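Local atomic coordinates of beta-lactamase (Sphaerobacter thermophilus, PDB entry 4EWF), a protein that probably hydrolyses the amide bond of beta-lactams to give substituted beta-amino acids, as a member of the class A beta-lactamase family. Residues 59-67 against 179-188. Sequence-based numbering, arbitrary orientation. Where two conformers were deposited one is given.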
loop_
_atom_site.group_PDB
_atom_site.type_symbol
_atom_site.label_atom_id
_atom_site.label_comp_id
_atom_site.label_asym_id
_atom_site.label_seq_id
_atom_site.Cartn_x
_atom_site.Cartn_y
_atom_site.Cartn_z
HETATM N N MSE A 59 9.113 0.381 4.244
HETATM C CA MSE A 59 9.204 -0.788 5.113
HETATM C C MSE A 59 10.247 -1.777 4.582
HETATM O O MSE A 59 11.034 -2.337 5.340
HETATM C CB MSE A 59 7.849 -1.483 5.218
HETATM C CG MSE A 59 7.874 -2.780 6.035
HETATM SE SE MSE A 59 6.093 -3.573 6.150
HETATM C CE MSE A 59 5.685 -3.824 4.300
ATOM N N ILE A 60 10.249 -1.993 3.270
ATOM C CA ILE A 60 11.201 -2.923 2.688
ATOM C C ILE A 60 12.628 -2.444 2.967
ATOM O O ILE A 60 13.509 -3.241 3.301
ATOM C CB ILE A 60 10.951 -3.128 1.173
ATOM C CG1 ILE A 60 9.579 -3.779 0.964
ATOM C CG2 ILE A 60 12.052 -3.999 0.571
ATOM C CD1 ILE A 60 9.069 -3.786 -0.517
ATOM N N ALA A 61 12.856 -1.140 2.842
ATOM C CA ALA A 61 14.197 -0.604 3.093
ATOM C C ALA A 61 14.606 -0.884 4.532
ATOM O O ALA A 61 15.758 -1.229 4.806
ATOM C CB ALA A 61 14.255 0.889 2.802
ATOM N N VAL A 62 13.656 -0.733 5.450
ATOM C CA VAL A 62 13.917 -1.019 6.855
ATOM C C VAL A 62 14.321 -2.480 7.083
ATOM O O VAL A 62 15.355 -2.761 7.698
ATOM C CB VAL A 62 12.700 -0.661 7.732
ATOM C CG1 VAL A 62 12.912 -1.148 9.149
ATOM C CG2 VAL A 62 12.456 0.844 7.697
ATOM N N TYR A 63 13.528 -3.422 6.579
ATOM C CA TYR A 63 13.861 -4.831 6.792
ATOM C C TYR A 63 15.163 -5.255 6.111
ATOM O O TYR A 63 15.867 -6.136 6.614
ATOM C CB TYR A 63 12.699 -5.764 6.415
ATOM C CG TYR A 63 11.607 -5.769 7.466
ATOM C CD1 TYR A 63 11.557 -6.768 8.438
ATOM C CD2 TYR A 63 10.657 -4.758 7.517
ATOM C CE1 TYR A 63 10.574 -6.774 9.415
ATOM C CE2 TYR A 63 9.670 -4.750 8.493
ATOM C CZ TYR A 63 9.633 -5.765 9.442
ATOM O OH TYR A 63 8.658 -5.758 10.419
ATOM N N ARG A 64 15.497 -4.629 4.983
ATOM C CA ARG A 64 16.778 -4.914 4.328
ATOM C C ARG A 64 17.934 -4.462 5.213
ATOM O O ARG A 64 18.978 -5.112 5.269
ATOM C CB ARG A 64 16.876 -4.228 2.964
ATOM C CG ARG A 64 15.973 -4.822 1.906
ATOM C CD ARG A 64 16.425 -4.406 0.524
ATOM N NE ARG A 64 15.539 -4.943 -0.499
ATOM C CZ ARG A 64 15.590 -4.601 -1.784
ATOM N NH1 ARG A 64 16.486 -3.713 -2.205
ATOM N NH2 ARG A 64 14.738 -5.139 -2.649
ATOM N N ALA A 65 17.736 -3.342 5.910
ATOM C CA ALA A 65 18.725 -2.859 6.872
ATOM C C ALA A 65 18.887 -3.864 8.010
ATOM O O ALA A 65 20.003 -4.125 8.477
ATOM C CB ALA A 65 18.306 -1.487 7.424
ATOM N N VAL A 66 17.764 -4.414 8.468
ATOM C CA VAL A 66 17.784 -5.447 9.500
ATOM C C VAL A 66 18.491 -6.699 8.978
ATOM O O VAL A 66 19.300 -7.287 9.687
ATOM C CB VAL A 66 16.361 -5.806 9.994
ATOM C CG1 VAL A 66 16.414 -6.964 10.988
ATOM C CG2 VAL A 66 15.698 -4.594 10.628
ATOM N N ASP A 67 18.204 -7.091 7.735
ATOM C CA ASP A 67 18.890 -8.243 7.132
ATOM C C ASP A 67 20.408 -8.037 7.081
ATOM O O ASP A 67 21.175 -8.958 7.346
ATOM C CB ASP A 67 18.375 -8.535 5.714
ATOM C CG ASP A 67 16.940 -9.043 5.695
ATOM O OD1 ASP A 67 16.445 -9.495 6.750
ATOM O OD2 ASP A 67 16.311 -8.996 4.613
ATOM N N ALA A 179 11.696 -9.533 -2.131
ATOM C CA ALA A 179 11.834 -8.138 -1.703
ATOM C C ALA A 179 12.943 -7.947 -0.676
ATOM O O ALA A 179 13.545 -6.876 -0.596
ATOM C CB ALA A 179 10.503 -7.593 -1.162
ATOM N N ALA A 180 13.190 -8.990 0.112
ATOM C CA ALA A 180 14.223 -9.000 1.149
ATOM C C ALA A 180 14.460 -10.474 1.471
ATOM O O ALA A 180 14.108 -11.334 0.664
ATOM C CB ALA A 180 13.756 -8.220 2.392
ATOM N N SER A 181 15.047 -10.789 2.624
ATOM C CA SER A 181 15.173 -12.198 3.004
ATOM C C SER A 181 13.769 -12.777 3.180
ATOM O O SER A 181 12.810 -12.023 3.361
ATOM C CB SER A 181 15.983 -12.357 4.286
ATOM O OG SER A 181 15.201 -12.042 5.422
ATOM N N GLN A 182 13.638 -14.099 3.105
ATOM C CA GLN A 182 12.318 -14.731 3.218
ATOM C C GLN A 182 11.693 -14.473 4.587
ATOM O O GLN A 182 10.479 -14.274 4.700
ATOM C CB GLN A 182 12.394 -16.237 2.940
ATOM C CG GLN A 182 11.069 -16.964 3.116
ATOM C CD GLN A 182 9.988 -16.410 2.204
ATOM O OE1 GLN A 182 9.983 -16.673 1.000
ATOM N NE2 GLN A 182 9.068 -15.629 2.771
ATOM N N GLU A 183 12.514 -14.486 5.634
ATOM C CA GLU A 183 12.030 -14.178 6.978
ATOM C C GLU A 183 11.432 -12.778 7.009
ATOM O O GLU A 183 10.358 -12.555 7.570
ATOM C CB GLU A 183 13.157 -14.276 8.018
ATOM C CG GLU A 183 12.727 -13.849 9.416
ATOM C CD GLU A 183 13.881 -13.766 10.407
ATOM O OE1 GLU A 183 13.900 -12.815 11.226
ATOM O OE2 GLU A 183 14.761 -14.651 10.375
ATOM N N SER A 184 12.128 -11.831 6.394
ATOM C CA SER A 184 11.640 -10.463 6.376
ATOM C C SER A 184 10.374 -10.324 5.525
ATOM O O SER A 184 9.418 -9.652 5.921
ATOM C CB SER A 184 12.749 -9.509 5.933
ATOM O OG SER A 184 13.759 -9.447 6.930
ATOM N N CYS A 185 10.344 -10.973 4.367
ATOM C CA CYS A 185 9.117 -10.947 3.567
ATOM C C CYS A 185 7.923 -11.506 4.345
ATOM O O CYS A 185 6.827 -10.956 4.304
ATOM C CB CYS A 185 9.298 -11.688 2.240
ATOM S SG CYS A 185 10.443 -10.842 1.120
ATOM N N THR A 186 8.142 -12.598 5.066
ATOM C CA THR A 186 7.079 -13.151 5.893
ATOM C C THR A 186 6.637 -12.159 6.972
ATOM O O THR A 186 5.446 -11.967 7.183
ATOM C CB THR A 186 7.515 -14.468 6.528
ATOM O OG1 THR A 186 7.828 -15.386 5.479
ATOM C CG2 THR A 186 6.400 -15.033 7.395
ATOM N N ALA A 187 7.589 -11.515 7.642
ATOM C CA ALA A 187 7.240 -10.504 8.646
ATOM C C ALA A 187 6.532 -9.285 8.045
ATOM O O ALA A 187 5.675 -8.669 8.687
ATOM C CB ALA A 187 8.478 -10.059 9.422
HETATM N N MSE A 188 6.903 -8.909 6.827
HETATM C CA MSE A 188 6.297 -7.728 6.214
HETATM C C MSE A 188 4.864 -7.997 5.785
HETATM O O MSE A 188 4.000 -7.126 5.912
HETATM C CB MSE A 188 7.144 -7.196 5.055
HETATM C CG MSE A 188 8.361 -6.444 5.527
HETATM SE SE MSE A 188 9.364 -5.665 4.060
HETATM C CE MSE A 188 10.307 -7.230 3.456
#
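Asp-67, in the last turn of helix 55-67, meets the start of helix 182-192 with both carboxylate oxygens. Asp-67 OD2 takes the backbone N-H of Ser-181 (N to OD2 3.0 Å, 167°) from the syn side, clearly tilted out of the carboxylate plane. Asp-67 OD1 accepts two hydroxyls: Ser-184 OG at 2.7 Å, syn and slightly tilted, and Ser-181 OG at 3.1 Å from above the plane. Ser-181 is the N-cap, and chi1 at 78° points its OG to where it accepts from Ser-184 N; this one hydroxyl both caps the helix and donates to the aspartate. One turn earlier, Arg-64 reaches out extended and grips Ala-179 O side-on: NE (2.8 Å) and NH2 (2.9 Å) share that oxygen in the guanidinium plane, while NH1 bonds Ser-136 OG. Deeper in, the contact becomes apolar packing. Met-188, a selenomethionine, lays CG over one face of the Tyr-63 ring, 3.8 Å from its centroid, with SE oblique to the ring in a Met-aromatic contact and against Ile-60 CG1. Selenomethionine Met-59 slides past oppositely, SE beside Met-188 CG. The two helices thus join through an apolar interior and a polar end, where Asp-67, facing the N-terminus of helix 182-192, probably stays ionised, favoured by its dipole.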